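Phosphoribosylformylglycinamidine cyclo-ligase (Thermus thermophilus HB8, PDB 5AVM) probably catalyses the ATP-dependent ring closure of formylglycinamidine ribonucleotide to 5-aminoimidazole ribonucleotide in de novo purine biosynthesis. Local coordinates at residues S87-L92 / R222-E227; L178-S183 / K314-F319; A234-H239 / E310-L315; G268-P273 / M296-V301. All blocks are in the same frame, centred on the assembly; numbering follows the deposited sequence.

Interaction 1: residues S87-L92 / R222-E227; sequences SVNDLL and RAYLKE
Asn89, projecting from the last turn of helix 79-92, reads the backbone of 222-227 with both ends of its amide. Its OD1 takes the N-H of Tyr224 at 3.0 Å, in the carbonyl plane and on a lone pair, with an N-H...O angle of 157°. Its ND2 donates to Arg222 O at 2.8 Å, and that acceptor sits tilted out of the amide plane. Two bonds to residues on either side of Ala223 fix the rotation of the amide. The same plane lies only 19° from that of the Tyr224 ring, and ND2 approaches ring atom CD2 to 3.2 Å from an oblique direction. At its far end the phenol reaches Pro181, whose carbonyl O is hydrogen-bonded to Tyr224 OH.

Beside this polar grip the contact is apolar, made by Val88 just before Asn89 and Leu92 about a turn after it. Leu92 sends CD1 against the peptide joining Tyr224 to Leu225, 3.3 Å from Leu225 N, while its other branch, CD2, meets Leu225 CD1 at 3.7 Å; the two leucines cross at about a right angle. Val88 adds CG1, the branch anti to its backbone N (chi1 170°), which rests 3.9 Å from Leu225 CB. Leu92 also touches Phe228 and Trp232 of helix 225-233, so the apolar patch continues along that helix.

Tyr224 is the N-cap residue of helix 225-233, and the Asn89 amide therefore holds the approach to that helix start. The arrangement is a buried side chain-to-backbone joint between a helix of the N-terminal AIR synthase family region and a helix of the C-terminal one.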
loop_
_atom_site.group_PDB
_atom_site.type_symbol
_atom_site.label_atom_id
_atom_site.label_comp_id
_atom_site.label_asym_id
_atom_site.label_seq_id
_atom_site.Cartn_x
_atom_site.Cartn_y
_atom_site.Cartn_z
ATOM N N SER B 87 5.443 8.416 6.689
ATOM C CA SER B 87 5.614 8.343 5.239
ATOM C C SER B 87 6.469 9.512 4.746
ATOM O O SER B 87 7.329 9.346 3.879
ATOM C CB SER B 87 4.244 8.372 4.533
ATOM O OG SER B 87 3.429 7.262 4.903
ATOM N N VAL B 88 6.222 10.695 5.296
ATOM C CA VAL B 88 6.974 11.877 4.919
ATOM C C VAL B 88 8.459 11.709 5.247
ATOM O O VAL B 88 9.318 12.064 4.442
ATOM C CB VAL B 88 6.418 13.141 5.634
ATOM C CG1 VAL B 88 7.357 14.322 5.441
ATOM C CG2 VAL B 88 5.039 13.482 5.085
ATOM N N ASN B 89 8.759 11.149 6.416
ATOM C CA ASN B 89 10.144 10.967 6.840
ATOM C C ASN B 89 10.919 9.944 6.032
ATOM O O ASN B 89 12.095 10.147 5.759
ATOM C CB ASN B 89 10.217 10.595 8.325
ATOM C CG ASN B 89 9.861 11.757 9.247
ATOM O OD1 ASN B 89 9.601 12.881 8.790
ATOM N ND2 ASN B 89 9.849 11.492 10.555
ATOM N N ASP B 90 10.283 8.838 5.666
ATOM C CA ASP B 90 10.968 7.817 4.870
ATOM C C ASP B 90 11.400 8.394 3.526
ATOM O O ASP B 90 12.361 7.920 2.908
ATOM C CB ASP B 90 10.057 6.604 4.655
ATOM C CG ASP B 90 10.267 5.524 5.704
ATOM O OD1 ASP B 90 10.935 5.801 6.726
ATOM O OD2 ASP B 90 9.764 4.395 5.509
ATOM N N LEU B 91 10.683 9.427 3.088
ATOM C CA LEU B 91 10.970 10.099 1.830
ATOM C C LEU B 91 12.049 11.161 2.053
ATOM O O LEU B 91 12.952 11.309 1.232
ATOM C CB LEU B 91 9.690 10.733 1.265
ATOM C CG LEU B 91 9.286 10.319 -0.157
ATOM C CD1 LEU B 91 8.993 8.829 -0.215
ATOM C CD2 LEU B 91 8.062 11.098 -0.581
ATOM N N LEU B 92 11.964 11.889 3.168
ATOM C CA LEU B 92 12.957 12.914 3.484
ATOM C C LEU B 92 14.341 12.301 3.618
ATOM O O LEU B 92 15.344 12.982 3.423
ATOM C CB LEU B 92 12.596 13.639 4.777
ATOM C CG LEU B 92 11.409 14.605 4.706
ATOM C CD1 LEU B 92 11.084 15.112 6.110
ATOM C CD2 LEU B 92 11.727 15.762 3.769
ATOM N N ARG B 222 6.465 12.197 14.615
ATOM C CA ARG B 222 6.865 13.544 14.216
ATOM C C ARG B 222 7.450 13.650 12.802
ATOM O O ARG B 222 8.331 12.875 12.423
ATOM C CB ARG B 222 7.871 14.090 15.230
ATOM C CG ARG B 222 8.313 15.519 14.997
ATOM C CD ARG B 222 9.033 16.050 16.225
ATOM N NE ARG B 222 8.111 16.174 17.354
ATOM C CZ ARG B 222 8.477 16.386 18.620
ATOM N NH1 ARG B 222 9.760 16.496 18.941
ATOM N NH2 ARG B 222 7.556 16.490 19.571
ATOM N N ALA B 223 6.958 14.622 12.033
ATOM C CA ALA B 223 7.436 14.865 10.674
ATOM C C ALA B 223 8.548 15.903 10.693
ATOM O O ALA B 223 8.476 16.880 11.436
ATOM C CB ALA B 223 6.299 15.359 9.796
ATOM N N TYR B 224 9.567 15.699 9.862
ATOM C CA TYR B 224 10.692 16.627 9.788
ATOM C C TYR B 224 10.762 17.386 8.469
ATOM O O TYR B 224 11.835 17.831 8.057
ATOM C CB TYR B 224 11.998 15.867 10.022
ATOM C CG TYR B 224 12.013 15.191 11.371
ATOM C CD1 TYR B 224 12.043 15.942 12.547
ATOM C CD2 TYR B 224 11.901 13.810 11.474
ATOM C CE1 TYR B 224 11.953 15.331 13.789
ATOM C CE2 TYR B 224 11.811 13.190 12.706
ATOM C CZ TYR B 224 11.835 13.954 13.859
ATOM O OH TYR B 224 11.729 13.327 15.077
ATOM N N LEU B 225 9.613 17.545 7.816
ATOM C CA LEU B 225 9.567 18.251 6.541
ATOM C C LEU B 225 9.965 19.721 6.732
ATOM O O LEU B 225 10.799 20.254 5.990
ATOM C CB LEU B 225 8.160 18.135 5.919
ATOM C CG LEU B 225 7.925 18.688 4.498
ATOM C CD1 LEU B 225 8.982 18.159 3.539
ATOM C CD2 LEU B 225 6.526 18.308 4.024
ATOM N N LYS B 226 9.378 20.363 7.738
ATOM C CA LYS B 226 9.672 21.761 8.033
ATOM C C LYS B 226 11.179 21.928 8.245
ATOM O O LYS B 226 11.795 22.852 7.714
ATOM C CB LYS B 226 8.869 22.189 9.266
ATOM C CG LYS B 226 7.371 21.869 9.114
ATOM C CD LYS B 226 6.520 22.209 10.341
ATOM C CE LYS B 226 6.260 23.706 10.481
ATOM N NZ LYS B 226 5.376 24.011 11.649
ATOM N N GLU B 227 11.776 21.013 9.005
ATOM C CA GLU B 227 13.214 21.041 9.264
ATOM C C GLU B 227 13.984 21.065 7.951
ATOM O O GLU B 227 14.608 22.065 7.603
ATOM C CB GLU B 227 13.639 19.803 10.048
ATOM C CG GLU B 227 13.739 19.986 11.543
ATOM C CD GLU B 227 12.406 20.039 12.244
ATOM O OE1 GLU B 227 11.379 19.736 11.602
ATOM O OE2 GLU B 227 12.396 20.370 13.450
#

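Interaction 2: residues L178-S183 / K314-F319; sequences LALPSS and KLVEGF
The touching parts of 178-183 and 314-319 run 101° apart and meet as an antiparallel pair at Ala179 and Phe319, whose CA atoms are 5.4 Å apart in a hydrogen-bonded position. Ala179 N gives a nearly straight bond (169°) to Phe319 O at 3.1 Å; the return bond, from Phe319 N to Ala179 O, is bent and weak. Leu178 CA lies 3.5 Å from the same Phe319 O in a CA-H...O contact.

Ala179 and Phe319 direct their side chains to one face of the sheet, where the Phe319 ring turns its edge to Ala179 O and Pro181 CD. Gly318, with no side chain, lets Leu178 CD2 settle 3.9 Å from its CA. On Leu180 the CD2 methyl does the touching, meeting Val316 CG2 at 3.9 Å with the two side chains at about a right angle. The Pro181 ring crosses the Glu317 side chain at a slant: CD is 3.1 Å from Glu317 O, and CG is 3.5 Å from OE2 at the end of the extended glutamate.

This is how strand 319-326 begins to pair with strand 176-181, which bonds on its other side to strand 298-304. Together they form interior antiparallel strands of the mixed sheet in the C-terminal family region.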
loop_
_atom_site.group_PDB
_atom_site.type_symbol
_atom_site.label_atom_id
_atom_site.label_comp_id
_atom_site.label_asym_id
_atom_site.label_seq_id
_atom_site.Cartn_x
_atom_site.Cartn_y
_atom_site.Cartn_z
ATOM N N LEU B 178 23.821 14.187 13.170
ATOM C CA LEU B 178 22.884 15.153 13.727
ATOM C C LEU B 178 21.517 14.489 13.840
ATOM O O LEU B 178 20.924 14.085 12.844
ATOM C CB LEU B 178 22.816 16.378 12.814
ATOM C CG LEU B 178 22.229 17.705 13.303
ATOM C CD1 LEU B 178 22.603 18.770 12.290
ATOM C CD2 LEU B 178 20.715 17.633 13.471
ATOM N N ALA B 179 21.024 14.369 15.064
ATOM C CA ALA B 179 19.739 13.745 15.289
ATOM C C ALA B 179 18.665 14.782 15.517
ATOM O O ALA B 179 18.897 15.795 16.166
ATOM C CB ALA B 179 19.814 12.811 16.483
ATOM N N LEU B 180 17.490 14.528 14.951
ATOM C CA LEU B 180 16.342 15.404 15.120
ATOM C C LEU B 180 15.501 14.629 16.130
ATOM O O LEU B 180 15.270 13.426 15.966
ATOM C CB LEU B 180 15.597 15.583 13.799
ATOM C CG LEU B 180 16.440 16.182 12.672
ATOM C CD1 LEU B 180 15.547 16.456 11.480
ATOM C CD2 LEU B 180 17.114 17.467 13.156
ATOM N N PRO B 181 15.038 15.309 17.193
ATOM C CA PRO B 181 14.232 14.727 18.272
ATOM C C PRO B 181 12.902 14.073 17.928
ATOM O O PRO B 181 12.059 14.662 17.256
ATOM C CB PRO B 181 14.070 15.898 19.238
ATOM C CG PRO B 181 14.002 17.074 18.312
ATOM C CD PRO B 181 15.126 16.776 17.345
ATOM N N SER B 182 12.725 12.850 18.415
ATOM C CA SER B 182 11.495 12.106 18.201
ATOM C C SER B 182 10.481 12.627 19.213
ATOM O O SER B 182 10.866 13.237 20.214
ATOM C CB SER B 182 11.722 10.604 18.407
ATOM O OG SER B 182 11.885 10.282 19.775
ATOM N N SER B 183 9.196 12.386 18.954
ATOM C CA SER B 183 8.121 12.854 19.825
ATOM C C SER B 183 7.650 11.774 20.782
ATOM O O SER B 183 6.648 11.935 21.481
ATOM C CB SER B 183 6.932 13.291 18.986
ATOM O OG SER B 183 6.310 12.149 18.427
ATOM N N LYS B 314 21.668 25.948 13.853
ATOM C CA LYS B 314 21.297 27.350 14.000
ATOM C C LYS B 314 19.949 27.577 13.322
ATOM O O LYS B 314 19.289 28.600 13.534
ATOM C CB LYS B 314 22.348 28.243 13.339
ATOM C CG LYS B 314 23.777 27.929 13.740
ATOM C CD LYS B 314 24.766 28.710 12.873
ATOM C CE LYS B 314 26.213 28.291 13.138
ATOM N NZ LYS B 314 27.179 28.928 12.191
ATOM N N LEU B 315 19.552 26.606 12.500
ATOM C CA LEU B 315 18.298 26.664 11.753
ATOM C C LEU B 315 17.291 25.656 12.291
ATOM O O LEU B 315 16.075 25.859 12.212
ATOM C CB LEU B 315 18.557 26.347 10.275
ATOM C CG LEU B 315 19.698 27.080 9.565
ATOM C CD1 LEU B 315 19.961 26.446 8.204
ATOM C CD2 LEU B 315 19.345 28.550 9.427
ATOM N N VAL B 316 17.800 24.562 12.841
ATOM C CA VAL B 316 16.920 23.526 13.343
ATOM C C VAL B 316 17.266 22.993 14.737
ATOM O O VAL B 316 18.401 23.103 15.209
ATOM C CB VAL B 316 16.874 22.348 12.340
ATOM C CG1 VAL B 316 18.276 21.861 12.047
ATOM C CG2 VAL B 316 16.060 21.215 12.903
ATOM N N GLU B 317 16.250 22.424 15.380
ATOM C CA GLU B 317 16.361 21.829 16.706
ATOM C C GLU B 317 17.028 20.463 16.562
ATOM O O GLU B 317 16.362 19.470 16.294
ATOM C CB GLU B 317 14.959 21.672 17.299
ATOM C CG GLU B 317 14.896 21.073 18.688
ATOM C CD GLU B 317 13.499 21.162 19.278
ATOM O OE1 GLU B 317 12.968 22.291 19.355
ATOM O OE2 GLU B 317 12.933 20.115 19.664
ATOM N N GLY B 318 18.345 20.413 16.736
ATOM C CA GLY B 318 19.050 19.153 16.596
ATOM C C GLY B 318 20.106 18.930 17.651
ATOM O O GLY B 318 20.272 19.749 18.547
ATOM N N PHE B 319 20.829 17.824 17.538
ATOM C CA PHE B 319 21.867 17.485 18.501
ATOM C C PHE B 319 23.025 16.732 17.848
ATOM O O PHE B 319 22.812 15.683 17.233
ATOM C CB PHE B 319 21.270 16.608 19.606
ATOM C CG PHE B 319 20.145 17.258 20.358
ATOM C CD1 PHE B 319 20.406 18.098 21.440
ATOM C CD2 PHE B 319 18.825 17.048 19.971
ATOM C CE1 PHE B 319 19.370 18.720 22.124
ATOM C CE2 PHE B 319 17.777 17.663 20.647
ATOM C CZ PHE B 319 18.048 18.503 21.726
#

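Interaction 3: residues A234-H239 / E310-L315; sequences AGVELH and EEALKL
Ala234 and Leu315 form the tight end of this contact: Ala234 CB presses on Leu315 CD1 at 3.5 Å, closer than usual for two carbons. The same CD1 methyl also reaches Val236 CG2, 3.9 Å away, so one leucine branch is shared by two residues of the loop. Leu315 presents this branch from a side chain whose CG stands beside its backbone N (chi1 -49°). Val236 divides its methyls: CG1 points to Ala312 CB across a wider gap of 4.4 Å, and CG2 serves both Leu315 and Glu311. Between Ala234 and Val236 the chain turns through Gly235, whose phi of 65° belongs to a Schellman motif ending helix 225-233.

The other side is loose and polar. Glu311, extended beyond CG, slides past Val236 in the opposite direction, bringing OE1 within 3.5 Å of Val236 CG2. Its second oxygen, OE2, comes no nearer than 3.7 Å to Ala234 O. No direct hydrogen bond joins the segments; instead a water accepts from Glu237 N and donates to Glu311 OE1 at 3.2 Å. Further along the loop, Glu237 turns its carboxylate to His239, whose NE2 donates to Glu237 OE1 at 2.9 Å, meeting that oxygen from above the carboxylate plane. His239 ND1 is held in turn by Asp175.

Leu231 of helix 225-233 touches Val236, Ala312 and Leu315, joining both segments from one helix. Ala312 also rests on Leu178 of strand 176-181, so the end of helix 306-313 meets both the loop leading into strand 240-243 and the sheet.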
loop_
_atom_site.group_PDB
_atom_site.type_symbol
_atom_site.label_atom_id
_atom_site.label_comp_id
_atom_site.label_asym_id
_atom_site.label_seq_id
_atom_site.Cartn_x
_atom_site.Cartn_y
_atom_site.Cartn_z
ATOM N N ALA B 234 18.545 26.872 2.851
ATOM C CA ALA B 234 19.806 27.444 3.315
ATOM C C ALA B 234 21.024 26.815 2.632
ATOM O O ALA B 234 22.163 27.188 2.918
ATOM C CB ALA B 234 19.919 27.300 4.832
ATOM N N GLY B 235 20.781 25.861 1.739
ATOM C CA GLY B 235 21.869 25.211 1.023
ATOM C C GLY B 235 22.825 24.377 1.860
ATOM O O GLY B 235 23.996 24.229 1.506
ATOM N N VAL B 236 22.325 23.816 2.958
ATOM C CA VAL B 236 23.138 22.997 3.852
ATOM C C VAL B 236 23.485 21.648 3.218
ATOM O O VAL B 236 22.600 20.920 2.775
ATOM C CB VAL B 236 22.398 22.751 5.193
ATOM C CG1 VAL B 236 23.277 21.958 6.142
ATOM C CG2 VAL B 236 22.009 24.076 5.820
ATOM N N GLU B 237 24.774 21.322 3.180
ATOM C CA GLU B 237 25.237 20.061 2.598
ATOM C C GLU B 237 24.872 18.849 3.452
ATOM O O GLU B 237 25.381 18.684 4.566
ATOM C CB GLU B 237 26.760 20.083 2.401
ATOM C CG GLU B 237 27.321 18.821 1.723
ATOM C CD GLU B 237 28.851 18.785 1.650
ATOM O OE1 GLU B 237 29.389 17.873 0.985
ATOM O OE2 GLU B 237 29.519 19.653 2.254
ATOM N N LEU B 238 23.986 18.006 2.925
ATOM C CA LEU B 238 23.563 16.786 3.607
ATOM C C LEU B 238 24.065 15.613 2.780
ATOM O O LEU B 238 23.973 15.641 1.555
ATOM C CB LEU B 238 22.037 16.716 3.697
ATOM C CG LEU B 238 21.301 17.535 4.764
ATOM C CD1 LEU B 238 21.753 17.084 6.134
ATOM C CD2 LEU B 238 21.557 19.014 4.580
ATOM N N HIS B 239 24.599 14.588 3.438
ATOM C CA HIS B 239 25.099 13.415 2.726
ATOM C C HIS B 239 24.102 12.269 2.720
ATOM O O HIS B 239 23.733 11.758 1.661
ATOM C CB HIS B 239 26.408 12.925 3.343
ATOM C CG HIS B 239 27.562 13.844 3.111
ATOM N ND1 HIS B 239 28.850 13.527 3.482
ATOM C CD2 HIS B 239 27.622 15.072 2.542
ATOM C CE1 HIS B 239 29.654 14.522 3.153
ATOM N NE2 HIS B 239 28.934 15.471 2.581
ATOM N N GLU B 310 26.806 22.441 12.135
ATOM C CA GLU B 310 26.851 23.744 12.797
ATOM C C GLU B 310 25.834 24.711 12.208
ATOM O O GLU B 310 25.011 25.270 12.930
ATOM C CB GLU B 310 28.257 24.353 12.678
ATOM C CG GLU B 310 29.159 24.159 13.893
ATOM C CD GLU B 310 29.453 22.702 14.188
ATOM O OE1 GLU B 310 29.964 22.005 13.287
ATOM O OE2 GLU B 310 29.178 22.254 15.323
ATOM N N GLU B 311 25.902 24.911 10.896
ATOM C CA GLU B 311 24.990 25.815 10.195
ATOM C C GLU B 311 23.540 25.355 10.365
ATOM O O GLU B 311 22.608 26.164 10.362
ATOM C CB GLU B 311 25.365 25.871 8.704
ATOM C CG GLU B 311 24.354 26.583 7.803
ATOM C CD GLU B 311 24.752 26.568 6.323
ATOM O OE1 GLU B 311 25.240 25.522 5.837
ATOM O OE2 GLU B 311 24.565 27.602 5.644
ATOM N N ALA B 312 23.370 24.047 10.525
ATOM C CA ALA B 312 22.050 23.452 10.692
ATOM C C ALA B 312 21.478 23.673 12.094
ATOM O O ALA B 312 20.325 24.068 12.241
ATOM C CB ALA B 312 22.118 21.959 10.383
ATOM N N LEU B 313 22.276 23.420 13.123
ATOM C CA LEU B 313 21.802 23.603 14.487
ATOM C C LEU B 313 21.365 25.040 14.777
ATOM O O LEU B 313 20.754 25.319 15.814
ATOM C CB LEU B 313 22.883 23.163 15.473
ATOM C CG LEU B 313 23.195 21.673 15.348
ATOM C CD1 LEU B 313 24.252 21.291 16.358
ATOM C CD2 LEU B 313 21.925 20.862 15.563
ATOM N N LYS B 314 21.668 25.948 13.853
ATOM C CA LYS B 314 21.297 27.350 14.000
ATOM C C LYS B 314 19.949 27.577 13.322
ATOM O O LYS B 314 19.289 28.600 13.534
ATOM C CB LYS B 314 22.348 28.243 13.339
ATOM C CG LYS B 314 23.777 27.929 13.740
ATOM C CD LYS B 314 24.766 28.710 12.873
ATOM C CE LYS B 314 26.213 28.291 13.138
ATOM N NZ LYS B 314 27.179 28.928 12.191
ATOM N N LEU B 315 19.552 26.606 12.500
ATOM C CA LEU B 315 18.298 26.664 11.753
ATOM C C LEU B 315 17.291 25.656 12.291
ATOM O O LEU B 315 16.075 25.859 12.212
ATOM C CB LEU B 315 18.557 26.347 10.275
ATOM C CG LEU B 315 19.698 27.080 9.565
ATOM C CD1 LEU B 315 19.961 26.446 8.204
ATOM C CD2 LEU B 315 19.345 28.550 9.427
HETATM O O HOH W 1 27.058 23.392 4.303
#

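Interaction 4: residues G268-P273 / M296-V301; sequences GSWPIP and MGLGMV
A tryptophan-centred loop-to-strand contact joins Trp270, in the loop after strand 261-265, to Met296 and Leu298, where the chain leads into strand 298-304 in the mixed sheet of the C-terminal family region. The strand carries a classic beta bulge, Gly299 and Met300 both facing Leu180, just beyond the residues that hold the tryptophan.

Two directions of approach fix the indole. In its own plane, NE1 donates to Met296 O at 2.6 Å along a nearly straight path of 168°, although the donor is tilted 26° from the carbonyl plane. Over one face, Leu298 CD2 stands 3.6 Å from the centroid of the five-membered ring, only 9° off its normal, a CH-pi contact in which the leucine meets the ring system at about a right angle. An indole pinned at its edge and covered on that face has little freedom to rotate. Trp270 also touches Phe319 and Val321 of strand 319-326 and Tyr291 of helix 287-293, so it touches loop, sheet and helix together.

Met296 O has further company in Ile272, whose CG1 lies 3.5 Å away. Next to it Gly297 has no side chain, which lets Pro273 CD come to 3.3 Å from its CA, a tight carbon pair, where a CB would collide with that ring carbon and with Pro271 O. Gly297 N is bonded to Asn295 OD1. Its carbonyl, Gly297 O, accepts a hydrogen bond at 2.8 Å from a water that also donates to Pro271 O.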
loop_
_atom_site.group_PDB
_atom_site.type_symbol
_atom_site.label_atom_id
_atom_site.label_comp_id
_atom_site.label_asym_id
_atom_site.label_seq_id
_atom_site.Cartn_x
_atom_site.Cartn_y
_atom_site.Cartn_z
ATOM N N GLY B 268 23.883 10.167 25.858
ATOM C CA GLY B 268 23.556 11.398 26.557
ATOM C C GLY B 268 23.788 12.676 25.772
ATOM O O GLY B 268 23.739 13.768 26.343
ATOM N N SER B 269 24.041 12.555 24.470
ATOM C CA SER B 269 24.270 13.729 23.634
ATOM C C SER B 269 22.959 14.259 23.074
ATOM O O SER B 269 22.938 15.253 22.345
ATOM C CB SER B 269 25.238 13.401 22.489
ATOM O OG SER B 269 24.828 12.258 21.767
ATOM N N TRP B 270 21.864 13.599 23.439
ATOM C CA TRP B 270 20.539 13.997 22.982
ATOM C C TRP B 270 19.485 13.654 24.033
ATOM O O TRP B 270 19.662 12.727 24.831
ATOM C CB TRP B 270 20.208 13.289 21.658
ATOM C CG TRP B 270 19.731 11.875 21.820
ATOM C CD1 TRP B 270 18.440 11.461 21.976
ATOM C CD2 TRP B 270 20.541 10.695 21.896
ATOM N NE1 TRP B 270 18.394 10.101 22.147
ATOM C CE2 TRP B 270 19.669 9.604 22.104
ATOM C CE3 TRP B 270 21.919 10.454 21.814
ATOM C CZ2 TRP B 270 20.127 8.290 22.231
ATOM C CZ3 TRP B 270 22.375 9.144 21.942
ATOM C CH2 TRP B 270 21.478 8.080 22.148
ATOM N N PRO B 271 18.374 14.410 24.050
ATOM C CA PRO B 271 17.254 14.232 24.981
ATOM C C PRO B 271 16.442 12.969 24.682
ATOM O O PRO B 271 15.983 12.769 23.558
ATOM C CB PRO B 271 16.418 15.492 24.767
ATOM C CG PRO B 271 17.392 16.480 24.230
ATOM C CD PRO B 271 18.200 15.652 23.285
ATOM N N ILE B 272 16.262 12.125 25.693
ATOM C CA ILE B 272 15.495 10.899 25.532
ATOM C C ILE B 272 14.107 11.086 26.132
ATOM O O ILE B 272 13.982 11.407 27.311
ATOM C CB ILE B 272 16.193 9.714 26.238
ATOM C CG1 ILE B 272 17.590 9.512 25.647
ATOM C CG2 ILE B 272 15.359 8.447 26.092
ATOM C CD1 ILE B 272 18.361 8.356 26.253
ATOM N N PRO B 273 13.040 10.923 25.324
ATOM C CA PRO B 273 11.698 11.092 25.885
ATOM C C PRO B 273 11.628 10.306 27.193
ATOM O O PRO B 273 12.213 9.232 27.297
ATOM C CB PRO B 273 10.801 10.502 24.797
ATOM C CG PRO B 273 11.510 10.906 23.558
ATOM C CD PRO B 273 12.963 10.604 23.887
ATOM N N MET B 296 14.615 5.674 20.990
ATOM C CA MET B 296 15.337 6.301 22.099
ATOM C C MET B 296 15.480 7.811 21.968
ATOM O O MET B 296 16.418 8.394 22.500
ATOM C CB MET B 296 16.721 5.666 22.225
ATOM C CG MET B 296 16.688 4.156 22.419
ATOM S SD MET B 296 15.999 3.665 24.004
ATOM C CE MET B 296 14.317 3.878 23.744
ATOM N N GLY B 297 14.545 8.445 21.270
ATOM C CA GLY B 297 14.605 9.884 21.091
ATOM C C GLY B 297 15.245 10.305 19.778
ATOM O O GLY B 297 15.294 11.493 19.454
ATOM N N LEU B 298 15.751 9.332 19.025
ATOM C CA LEU B 298 16.383 9.598 17.736
ATOM C C LEU B 298 15.326 9.461 16.641
ATOM O O LEU B 298 15.106 8.369 16.127
ATOM C CB LEU B 298 17.518 8.599 17.501
ATOM C CG LEU B 298 18.623 8.610 18.564
ATOM C CD1 LEU B 298 19.513 7.414 18.405
ATOM C CD2 LEU B 298 19.424 9.894 18.453
ATOM N N GLY B 299 14.665 10.567 16.305
ATOM C CA GLY B 299 13.638 10.540 15.278
ATOM C C GLY B 299 14.239 10.363 13.897
ATOM O O GLY B 299 13.695 9.650 13.051
ATOM N N MET B 300 15.370 11.026 13.671
ATOM C CA MET B 300 16.090 10.941 12.404
ATOM C C MET B 300 17.545 11.275 12.652
ATOM O O MET B 300 17.847 12.129 13.475
ATOM C CB MET B 300 15.526 11.926 11.369
ATOM C CG MET B 300 14.337 11.406 10.585
ATOM S SD MET B 300 14.190 12.222 8.988
ATOM C CE MET B 300 15.516 11.457 8.105
ATOM N N VAL B 301 18.446 10.594 11.953
ATOM C CA VAL B 301 19.870 10.866 12.100
ATOM C C VAL B 301 20.379 11.387 10.761
ATOM O O VAL B 301 20.100 10.809 9.712
ATOM C CB VAL B 301 20.679 9.597 12.486
ATOM C CG1 VAL B 301 22.153 9.955 12.665
ATOM C CG2 VAL B 301 20.123 8.982 13.771
HETATM O O HOH W 2 15.408 13.571 21.305
#

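Interactions 2, 3 and 4 lie within the C-terminal family region; interaction 1 ties it to the N-terminal one. Interactions 2 and 4 are the nearest pair, with centres about 9 Å apart, and Leu180 N reaches Met300 O at 2.8 Å between neighbouring strands. Interaction 2 also touches interaction 1, Tyr224 OH packing 3.4 Å from Ser182 CA, and shares Lys314 and Leu315 with interaction 3, so it alone touches all three others. Interactions 1 and 4 meet too, Tyr224 CD2 lying 3.5 Å from Met300 CG. Interactions 3 and 4 stay about 7 Å apart at their nearest atoms. No ligand is part of any contact, and their relation to the probable ATP and substrate sites is not established.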